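Local coordinates for protein Glucose/sorbosone dehydrogenases (Escherichia coli K12, PDB 2G8S) that folds as a six-bladed beta-propeller of the glucose/sorbosone dehydrogenase family and carries a bound calcium ion, at residues 205-210 with 276-281; 281-286 with 333-338; 11-16 with 345-350. All blocks are in the same frame, centred on the assembly; numbering follows the deposited sequence. Where two conformers were deposited one is given.

Interaction 1: 205-210 with 276-281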
loop_
_atom_site.group_PDB
_atom_site.type_symbol
_atom_site.label_atom_id
_atom_site.label_comp_id
_atom_site.label_asym_id
_atom_site.label_seq_id
_atom_site.Cartn_x
_atom_site.Cartn_y
_atom_site.Cartn_z
ATOM N N ASN A 205 3.648 10.469 -7.105
ATOM C CA ASN A 205 3.067 11.212 -8.210
ATOM C C ASN A 205 4.224 11.652 -9.110
ATOM O O ASN A 205 5.100 12.391 -8.658
ATOM C CB ASN A 205 2.266 12.401 -7.673
ATOM C CG ASN A 205 1.680 13.273 -8.775
ATOM O OD1 ASN A 205 2.323 13.535 -9.791
ATOM N ND2 ASN A 205 0.456 13.739 -8.567
ATOM N N PRO A 206 4.236 11.191 -10.377
ATOM C CA PRO A 206 5.364 11.487 -11.266
ATOM C C PRO A 206 5.392 12.924 -11.802
ATOM O O PRO A 206 6.389 13.328 -12.415
ATOM C CB PRO A 206 5.159 10.493 -12.414
ATOM C CG PRO A 206 3.684 10.343 -12.498
ATOM C CD PRO A 206 3.225 10.348 -11.053
ATOM N N TRP A 207 4.317 13.674 -11.586
ATOM C CA TRP A 207 4.229 15.065 -12.065
ATOM C C TRP A 207 4.593 16.071 -10.983
ATOM O O TRP A 207 5.066 17.169 -11.276
ATOM C CB TRP A 207 2.837 15.350 -12.613
ATOM C CG TRP A 207 2.486 14.384 -13.697
ATOM C CD1 TRP A 207 3.025 14.326 -14.948
ATOM C CD2 TRP A 207 1.538 13.319 -13.616
ATOM N NE1 TRP A 207 2.455 13.295 -15.664
ATOM C CE2 TRP A 207 1.542 12.657 -14.864
ATOM C CE3 TRP A 207 0.685 12.856 -12.608
ATOM C CZ2 TRP A 207 0.714 11.557 -15.131
ATOM C CZ3 TRP A 207 -0.129 11.770 -12.874
ATOM C CH2 TRP A 207 -0.104 11.129 -14.123
ATOM N N SER A 208 4.398 15.682 -9.729
ATOM C CA SER A 208 4.781 16.539 -8.612
ATOM C C SER A 208 5.961 15.996 -7.814
ATOM O O SER A 208 6.479 16.690 -6.927
ATOM C CB SER A 208 3.588 16.751 -7.686
ATOM O OG SER A 208 3.172 15.511 -7.144
ATOM N N ASN A 209 6.375 14.769 -8.134
ATOM C CA ASN A 209 7.434 14.073 -7.408
ATOM C C ASN A 209 7.171 14.079 -5.914
ATOM O O ASN A 209 8.042 14.377 -5.092
ATOM C CB ASN A 209 8.820 14.631 -7.740
ATOM C CG ASN A 209 9.653 13.645 -8.509
ATOM O OD1 ASN A 209 10.590 13.058 -7.965
ATOM N ND2 ASN A 209 9.292 13.410 -9.765
ATOM N N ALA A 210 5.940 13.738 -5.572
ATOM C CA ALA A 210 5.510 13.742 -4.186
ATOM C C ALA A 210 4.675 12.500 -3.902
ATOM O O ALA A 210 3.953 12.003 -4.776
ATOM C CB ALA A 210 4.704 14.980 -3.907
HETATM N N MSE A 276 -2.862 1.691 -5.831
HETATM C CA MSE A 276 -3.005 2.849 -6.733
HETATM C C MSE A 276 -1.833 2.952 -7.689
HETATM O O MSE A 276 -0.699 2.641 -7.310
HETATM C CB MSE A 276 -2.928 4.153 -5.955
HETATM C CG MSE A 276 -3.903 4.372 -4.895
HETATM SE SE MSE A 276 -3.842 6.213 -4.677
HETATM C CE MSE A 276 -2.198 6.458 -3.694
ATOM N N ALA A 277 -2.091 3.443 -8.894
ATOM C CA ALA A 277 -1.041 3.647 -9.887
ATOM C C ALA A 277 -1.338 4.886 -10.713
ATOM O O ALA A 277 -2.447 5.049 -11.231
ATOM C CB ALA A 277 -0.943 2.439 -10.797
ATOM N N PHE A 278 -0.353 5.768 -10.813
ATOM C CA PHE A 278 -0.433 6.893 -11.748
ATOM C C PHE A 278 -0.036 6.407 -13.131
ATOM O O PHE A 278 0.823 5.528 -13.271
ATOM C CB PHE A 278 0.529 8.011 -11.325
ATOM C CG PHE A 278 0.167 8.666 -10.019
ATOM C CD1 PHE A 278 -0.793 9.669 -9.979
ATOM C CD2 PHE A 278 0.783 8.278 -8.828
ATOM C CE1 PHE A 278 -1.145 10.274 -8.766
ATOM C CE2 PHE A 278 0.435 8.868 -7.614
ATOM C CZ PHE A 278 -0.523 9.869 -7.584
ATOM N N TYR A 279 -0.633 7.021 -14.151
ATOM C CA TYR A 279 -0.366 6.628 -15.534
ATOM C C TYR A 279 0.244 7.796 -16.304
ATOM O O TYR A 279 -0.412 8.820 -16.485
ATOM C CB TYR A 279 -1.629 6.109 -16.222
ATOM C CG TYR A 279 -1.286 5.412 -17.515
ATOM C CD1 TYR A 279 -1.111 4.028 -17.559
ATOM C CD2 TYR A 279 -1.102 6.144 -18.686
ATOM C CE1 TYR A 279 -0.778 3.394 -18.751
ATOM C CE2 TYR A 279 -0.772 5.531 -19.866
ATOM C CZ TYR A 279 -0.612 4.155 -19.900
ATOM O OH TYR A 279 -0.270 3.551 -21.083
ATOM N N ASN A 280 1.497 7.612 -16.728
ATOM C CA ASN A 280 2.259 8.688 -17.376
ATOM C C ASN A 280 2.980 8.207 -18.639
ATOM O O ASN A 280 4.038 8.726 -19.013
ATOM C CB ASN A 280 3.261 9.291 -16.389
ATOM C CG ASN A 280 4.372 8.326 -16.029
ATOM O OD1 ASN A 280 4.231 7.118 -16.193
ATOM N ND2 ASN A 280 5.486 8.858 -15.539
ATOM N N SER A 281 2.372 7.240 -19.325
ATOM C CA SER A 281 2.950 6.639 -20.532
ATOM C C SER A 281 2.228 7.082 -21.800
ATOM O O SER A 281 1.021 7.299 -21.793
ATOM C CB SER A 281 2.911 5.109 -20.418
ATOM O OG SER A 281 3.269 4.472 -21.641
#
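F278 sets its CG anti to its own carbonyl carbon (chi1 -66°), which carries the phenyl ring to CA and CB of N205; the asparagine sets its CG anti to the backbone N (chi1 177°), which places its amide with ND2 beside CE1 of that ring and OD1 turned back to its own turn. The contact is a CH-pi interaction: CA of N205 lies over one face of the F278 ring, 3.8 Å from its centroid and displaced toward the rim. Farther round the ring, CZ meets N205 CB at 3.8 Å. At the root of the same side chain, F278 CB touches CD of P206 at 3.6 Å.

The partner of the ring is a turn folded upon itself. N205 OD1 takes the backbone N-H groups of both W207, at 2.7 Å, and S208, at 3.0 Å; the first bond closes an Asx turn and the second extends it to an Asx motif, the pair fixing the amide, and N209 and A210 complete a G1 beta bulge opposite N205. The turn closes the hairpin of strands 198-205 and 210-216 in one propeller blade, and it packs against the inner strand 273-279 of the next, a blade-to-blade seam that W212 extends by setting its ring edge-to-face with F278.

W207 forms the outer part of this seam. CG of P206 sits over the centre of one indole face, and the six-membered ring stands nearly perpendicular to that of F278 (planes at 88°), its CZ3 near CD1 of the phenylalanine. In the plane of the indole, the edge bearing CZ2 and CH2 is turned to the carbonyl oxygen of Y279, with CZ2 3.3 Å from that O. N280 approaches the same CZ2 with its CB at 3.6 Å and carries ND2 back to CB of P206 at 3.5 Å.

Interaction 2: 281-286 with 333-338; sequences SDKFPQ and DGYLYV. With EDO (1,2-ethanediol), chain L.
K283 and G334 bring their backbones to 5.3 Å between CA atoms, G334 adopting a left-handed conformation and, having no side chain, admitting both CB of K283 and OG of S281 close to its CA. That OG also accepts the backbone N-H of K283 in an ST turn, which fixes the loop where the two segments meet.

The aromatic pair lies beside this point. F284 directs its edge at the face of Y335, the ring planes at 89° and the centroids 5.1 Å apart, with CE2 over the middle of the tyrosine ring. Another part of the same edge, at CD2, lies 3.2 Å from G334 O. K283 sets its CG anti to the backbone N (chi1 170°), over a face of F284, and the bend at chi2 (62°) then directs the chain so that CE reaches CE2 of Y335 at 3.9 Å; K349 adds a cation-pi contact to that tyrosine.

D333 braces the other segment. Its OD1 receives the N-H of Y335 at 3.0 Å from above the carboxylate plane, an Asx turn, and its OD2 receives the hydroxyl of Y337 on the syn side at 2.5 Å. The Y337 OH in turn accepts from O2 of the ethanediol at 3.0 Å. Such turn-against-turn packing, sealed by an edge-to-face aromatic pair, joins hairpin loops of adjacent blades in this beta-propeller.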
loop_
_atom_site.group_PDB
_atom_site.type_symbol
_atom_site.label_atom_id
_atom_site.label_comp_id
_atom_site.label_asym_id
_atom_site.label_seq_id
_atom_site.Cartn_x
_atom_site.Cartn_y
_atom_site.Cartn_z
ATOM N N SER A 281 2.372 7.240 -19.325
ATOM C CA SER A 281 2.950 6.639 -20.532
ATOM C C SER A 281 2.228 7.082 -21.800
ATOM O O SER A 281 1.021 7.299 -21.793
ATOM C CB SER A 281 2.911 5.109 -20.418
ATOM O OG SER A 281 3.269 4.472 -21.641
ATOM N N ASP A 282 2.980 7.219 -22.891
ATOM C CA ASP A 282 2.383 7.471 -24.203
ATOM C C ASP A 282 1.882 6.191 -24.881
ATOM O O ASP A 282 1.316 6.253 -25.980
ATOM C CB ASP A 282 3.370 8.205 -25.122
ATOM C CG ASP A 282 3.511 9.680 -24.783
ATOM O OD1 ASP A 282 2.607 10.238 -24.121
ATOM O OD2 ASP A 282 4.541 10.265 -25.185
ATOM N N LYS A 283 2.043 5.036 -24.237
ATOM C CA LYS A 283 1.493 3.805 -24.824
ATOM C C LYS A 283 -0.009 3.934 -25.080
ATOM O O LYS A 283 -0.485 3.644 -26.181
ATOM C CB LYS A 283 1.804 2.560 -23.970
ATOM C CG LYS A 283 1.057 1.269 -24.404
ATOM C CD LYS A 283 1.401 0.771 -25.833
ATOM C CE LYS A 283 0.453 -0.353 -26.254
ATOM N NZ LYS A 283 0.545 -0.760 -27.696
ATOM N N PHE A 284 -0.741 4.403 -24.068
ATOM C CA PHE A 284 -2.164 4.656 -24.185
ATOM C C PHE A 284 -2.404 6.100 -23.790
ATOM O O PHE A 284 -2.680 6.390 -22.625
ATOM C CB PHE A 284 -2.960 3.700 -23.303
ATOM C CG PHE A 284 -2.845 2.270 -23.728
ATOM C CD1 PHE A 284 -3.359 1.864 -24.959
ATOM C CD2 PHE A 284 -2.208 1.327 -22.916
ATOM C CE1 PHE A 284 -3.243 0.542 -25.378
ATOM C CE2 PHE A 284 -2.098 -0.001 -23.325
ATOM C CZ PHE A 284 -2.614 -0.389 -24.566
ATOM N N PRO A 285 -2.259 7.018 -24.763
ATOM C CA PRO A 285 -2.354 8.443 -24.440
ATOM C C PRO A 285 -3.666 8.846 -23.774
ATOM O O PRO A 285 -3.684 9.818 -23.015
ATOM C CB PRO A 285 -2.200 9.127 -25.806
ATOM C CG PRO A 285 -1.414 8.161 -26.619
ATOM C CD PRO A 285 -1.955 6.808 -26.195
ATOM N N GLN A 286 -4.758 8.122 -24.020
ATOM C CA GLN A 286 -6.029 8.452 -23.367
ATOM C C GLN A 286 -5.972 8.282 -21.842
ATOM O O GLN A 286 -6.835 8.782 -21.122
ATOM C CB GLN A 286 -7.196 7.647 -23.946
ATOM C CG GLN A 286 -7.081 6.136 -23.794
ATOM C CD GLN A 286 -6.441 5.465 -25.009
ATOM O OE1 GLN A 286 -5.275 5.726 -25.364
ATOM N NE2 GLN A 286 -7.206 4.585 -25.653
ATOM N N ASP A 333 5.736 -1.493 -19.721
ATOM C CA ASP A 333 5.192 -1.586 -21.076
ATOM C C ASP A 333 3.985 -0.664 -21.325
ATOM O O ASP A 333 3.438 -0.628 -22.425
ATOM C CB ASP A 333 4.803 -3.036 -21.378
ATOM C CG ASP A 333 3.792 -3.605 -20.371
ATOM O OD1 ASP A 333 3.338 -2.869 -19.465
ATOM O OD2 ASP A 333 3.439 -4.788 -20.498
ATOM N N GLY A 334 3.571 0.069 -20.295
ATOM C CA GLY A 334 2.442 0.990 -20.427
ATOM C C GLY A 334 1.075 0.337 -20.304
ATOM O O GLY A 334 0.049 0.957 -20.614
ATOM N N TYR A 335 1.047 -0.916 -19.849
ATOM C CA TYR A 335 -0.212 -1.571 -19.515
ATOM C C TYR A 335 -0.491 -1.438 -18.023
ATOM O O TYR A 335 0.431 -1.222 -17.232
ATOM C CB TYR A 335 -0.153 -3.052 -19.909
ATOM C CG TYR A 335 -0.379 -3.278 -21.382
ATOM C CD1 TYR A 335 -1.619 -3.729 -21.862
ATOM C CD2 TYR A 335 0.643 -3.053 -22.295
ATOM C CE1 TYR A 335 -1.836 -3.926 -23.237
ATOM C CE2 TYR A 335 0.441 -3.254 -23.674
ATOM C CZ TYR A 335 -0.791 -3.692 -24.126
ATOM O OH TYR A 335 -0.978 -3.879 -25.484
ATOM N N LEU A 336 -1.760 -1.570 -17.646
ATOM C CA LEU A 336 -2.132 -1.649 -16.236
ATOM C C LEU A 336 -2.141 -3.109 -15.817
ATOM O O LEU A 336 -2.650 -3.953 -16.544
ATOM C CB LEU A 336 -3.517 -1.041 -16.022
ATOM C CG LEU A 336 -3.841 -0.460 -14.654
ATOM C CD1 LEU A 336 -2.991 0.807 -14.430
ATOM C CD2 LEU A 336 -5.336 -0.131 -14.592
ATOM N N TYR A 337 -1.571 -3.391 -14.647
ATOM C CA TYR A 337 -1.547 -4.740 -14.083
ATOM C C TYR A 337 -2.348 -4.735 -12.794
ATOM O O TYR A 337 -2.188 -3.846 -11.964
ATOM C CB TYR A 337 -0.114 -5.216 -13.852
ATOM C CG TYR A 337 0.584 -5.519 -15.159
ATOM C CD1 TYR A 337 0.657 -6.823 -15.651
ATOM C CD2 TYR A 337 1.137 -4.492 -15.930
ATOM C CE1 TYR A 337 1.273 -7.097 -16.860
ATOM C CE2 TYR A 337 1.762 -4.759 -17.162
ATOM C CZ TYR A 337 1.829 -6.073 -17.609
ATOM O OH TYR A 337 2.434 -6.382 -18.812
ATOM N N VAL A 338 -3.224 -5.723 -12.651
ATOM C CA VAL A 338 -4.211 -5.714 -11.571
ATOM C C VAL A 338 -4.211 -7.059 -10.861
ATOM O O VAL A 338 -4.183 -8.100 -11.508
ATOM C CB VAL A 338 -5.640 -5.394 -12.116
ATOM C CG1 VAL A 338 -6.695 -5.433 -11.013
ATOM C CG2 VAL A 338 -5.662 -4.031 -12.806
HETATM C C1 EDO L . 2.796 -10.990 -21.147
HETATM O O1 EDO L . 1.634 -10.221 -21.469
HETATM C C2 EDO L . 3.710 -10.184 -20.237
HETATM O O2 EDO L . 2.935 -9.248 -19.480
#

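Interaction 3: 11-16 with 345-350; sequences EVLQDK and GELLKV. With EDO (1,2-ethanediol), chain L; EDO (1,2-ethanediol), chain H.
K349 can be followed outward from its CB, which packs 3.8 Å from CD1 of L13. CG stands anti to the backbone N (chi1 -179°) and every later torsion is also extended, so the chain runs beside E11, both side chains pointing the same way. CD passes OE1 of E11 at 4.0 Å and comes closer still to O1 of an ethanediol molecule. At the tip, NZ donates to that O1 at 2.9 Å; the carboxylate of E11 lies nearby without closing a salt bridge, though it would probably favour the charged lysine. The ammonium end also makes a cation-pi contact with Y335.

Behind these side chains the strands pair antiparallel. E11 and K349 form a hydrogen-bonded pair, E11 N giving to K349 O at 2.9 Å and K349 N to E11 O at 2.8 Å, and V12 with L348 is the non-hydrogen-bonded pair that follows. This is the molecular clasp known as Velcro closure in beta-propellers: strand 8-17, from the start of the chain, becomes the outermost strand of a blade whose other three strands come from its end.

A classic beta bulge interrupts the register. L13 and Q14 both face L347, whose O accepts L13 N at 2.8 Å and, weakly, Q14 N, while L347 N returns a bond to Q14 O. The bulge turns L13 toward the partner strand, where its CB meets CD2 of L347 at 3.8 Å. On the face bearing V12 and L348, CG2 of V12 touches CD2 of L348 and also comes 3.5 Å from OE2 of E346, an oxygen whose charge is met by a salt bridge to R321.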
loop_
_atom_site.group_PDB
_atom_site.type_symbol
_atom_site.label_atom_id
_atom_site.label_comp_id
_atom_site.label_asym_id
_atom_site.label_seq_id
_atom_site.Cartn_x
_atom_site.Cartn_y
_atom_site.Cartn_z
ATOM N N GLU A 11 -6.885 -9.155 -20.080
ATOM C CA GLU A 11 -6.272 -10.459 -20.312
ATOM C C GLU A 11 -5.920 -11.058 -18.958
ATOM O O GLU A 11 -5.241 -10.417 -18.150
ATOM C CB GLU A 11 -5.011 -10.324 -21.179
ATOM C CG GLU A 11 -4.201 -11.613 -21.263
ATOM C CD GLU A 11 -3.015 -11.538 -22.217
ATOM O OE1 GLU A 11 -2.610 -10.425 -22.616
ATOM O OE2 GLU A 11 -2.477 -12.618 -22.546
ATOM N N VAL A 12 -6.387 -12.281 -18.706
ATOM C CA VAL A 12 -6.018 -12.977 -17.476
ATOM C C VAL A 12 -4.654 -13.629 -17.678
ATOM O O VAL A 12 -4.528 -14.591 -18.440
ATOM C CB VAL A 12 -7.060 -14.050 -17.064
ATOM C CG1 VAL A 12 -6.623 -14.749 -15.774
ATOM C CG2 VAL A 12 -8.439 -13.420 -16.895
ATOM N N LEU A 13 -3.639 -13.094 -17.008
ATOM C CA LEU A 13 -2.282 -13.623 -17.133
ATOM C C LEU A 13 -2.060 -14.868 -16.284
ATOM O O LEU A 13 -1.346 -15.792 -16.689
ATOM C CB LEU A 13 -1.242 -12.565 -16.763
ATOM C CG LEU A 13 -1.183 -11.348 -17.687
ATOM C CD1 LEU A 13 -0.136 -10.391 -17.181
ATOM C CD2 LEU A 13 -0.887 -11.736 -19.140
ATOM N N GLN A 14 -2.663 -14.873 -15.100
ATOM C CA GLN A 14 -2.532 -15.978 -14.161
ATOM C C GLN A 14 -3.776 -16.034 -13.289
ATOM O O GLN A 14 -4.236 -15.004 -12.800
ATOM C CB GLN A 14 -1.287 -15.786 -13.288
ATOM C CG GLN A 14 -1.025 -16.936 -12.305
ATOM C CD GLN A 14 -0.860 -18.269 -13.010
ATOM O OE1 GLN A 14 0.028 -18.427 -13.845
ATOM N NE2 GLN A 14 -1.724 -19.227 -12.690
ATOM N N ASP A 15 -4.331 -17.232 -13.119
ATOM C CA ASP A 15 -5.467 -17.402 -12.217
ATOM C C ASP A 15 -5.086 -18.244 -11.004
ATOM O O ASP A 15 -3.902 -18.568 -10.809
ATOM C CB ASP A 15 -6.708 -17.962 -12.944
ATOM C CG ASP A 15 -6.467 -19.323 -13.586
ATOM O OD1 ASP A 15 -5.500 -20.022 -13.218
ATOM O OD2 ASP A 15 -7.269 -19.700 -14.469
ATOM N N LYS A 16 -6.090 -18.554 -10.177
ATOM C CA LYS A 16 -5.932 -19.386 -8.979
ATOM C C LYS A 16 -4.851 -18.860 -8.028
ATOM O O LYS A 16 -4.081 -19.621 -7.434
ATOM C CB LYS A 16 -5.712 -20.860 -9.350
ATOM C CG LYS A 16 -6.837 -21.454 -10.212
ATOM C CD LYS A 16 -6.947 -22.971 -10.068
ATOM C CE LYS A 16 -5.602 -23.676 -10.211
ATOM N NZ LYS A 16 -4.964 -23.477 -11.539
ATOM N N GLY A 345 -7.841 -15.827 -6.956
ATOM C CA GLY A 345 -7.489 -14.521 -7.494
ATOM C C GLY A 345 -6.776 -14.567 -8.832
ATOM O O GLY A 345 -6.366 -15.627 -9.316
ATOM N N GLU A 346 -6.638 -13.391 -9.431
ATOM C CA GLU A 346 -6.095 -13.260 -10.778
ATOM C C GLU A 346 -5.080 -12.137 -10.865
ATOM O O GLU A 346 -5.172 -11.139 -10.139
ATOM C CB GLU A 346 -7.217 -12.960 -11.769
ATOM C CG GLU A 346 -8.271 -14.041 -11.940
ATOM C CD GLU A 346 -9.513 -13.474 -12.609
ATOM O OE1 GLU A 346 -10.128 -12.552 -12.033
ATOM O OE2 GLU A 346 -9.866 -13.928 -13.711
ATOM N N LEU A 347 -4.126 -12.312 -11.775
ATOM C CA LEU A 347 -3.288 -11.236 -12.286
ATOM C C LEU A 347 -3.836 -10.893 -13.663
ATOM O O LEU A 347 -3.905 -11.765 -14.539
ATOM C CB LEU A 347 -1.840 -11.703 -12.400
ATOM C CG LEU A 347 -0.868 -10.798 -13.169
ATOM C CD1 LEU A 347 -0.601 -9.485 -12.429
ATOM C CD2 LEU A 347 0.426 -11.570 -13.440
ATOM N N LEU A 348 -4.236 -9.629 -13.831
ATOM C CA LEU A 348 -4.864 -9.152 -15.055
ATOM C C LEU A 348 -3.993 -8.111 -15.730
ATOM O O LEU A 348 -3.361 -7.301 -15.057
ATOM C CB LEU A 348 -6.204 -8.498 -14.728
ATOM C CG LEU A 348 -7.206 -9.278 -13.870
ATOM C CD1 LEU A 348 -8.396 -8.413 -13.463
ATOM C CD2 LEU A 348 -7.680 -10.512 -14.616
ATOM N N LYS A 349 -3.985 -8.140 -17.064
ATOM C CA LYS A 349 -3.312 -7.130 -17.879
ATOM C C LYS A 349 -4.414 -6.359 -18.594
ATOM O O LYS A 349 -5.220 -6.947 -19.333
ATOM C CB LYS A 349 -2.368 -7.802 -18.883
ATOM C CG LYS A 349 -1.581 -6.840 -19.784
ATOM C CD LYS A 349 -0.558 -7.623 -20.591
ATOM C CE LYS A 349 0.249 -6.727 -21.518
ATOM N NZ LYS A 349 1.267 -7.511 -22.272
ATOM N N VAL A 350 -4.452 -5.050 -18.351
ATOM C CA VAL A 350 -5.607 -4.230 -18.711
ATOM C C VAL A 350 -5.183 -3.071 -19.610
ATOM O O VAL A 350 -4.134 -2.465 -19.397
ATOM C CB VAL A 350 -6.319 -3.696 -17.429
ATOM C CG1 VAL A 350 -7.561 -2.882 -17.789
ATOM C CG2 VAL A 350 -6.694 -4.843 -16.479
HETATM C C1 EDO L . 2.796 -10.990 -21.147
HETATM O O1 EDO L . 1.634 -10.221 -21.469
HETATM C C2 EDO L . 3.710 -10.184 -20.237
HETATM O O2 EDO L . 2.935 -9.248 -19.480
HETATM C C1 EDO H . -0.998 -20.767 -6.583
HETATM O O1 EDO H . -0.902 -21.883 -5.694
HETATM C C2 EDO H . -1.049 -19.464 -5.793
HETATM O O2 EDO H . -2.067 -19.502 -4.783
#

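Interactions 1 and 2 follow in series, share S281 and lie about 12 Å apart between centres. Y279 couples them: its OH is bonded to G334 O at 2.7 Å and, more weakly, to F284 N, so the inner strand of interaction 1 reaches both segments of interaction 2. Interactions 2 and 3 meet in one sheet, where L336 O and V350 N are 2.8 Å apart, and both touch the same ethanediol, through Y337 and K349. Interactions 1 and 3 do not touch; their nearest atoms are about 7 Å apart. The hairpin turned by 205-210 belongs to the blade whose strand 222-225 carries E223, which with Y233 binds the calcium ion.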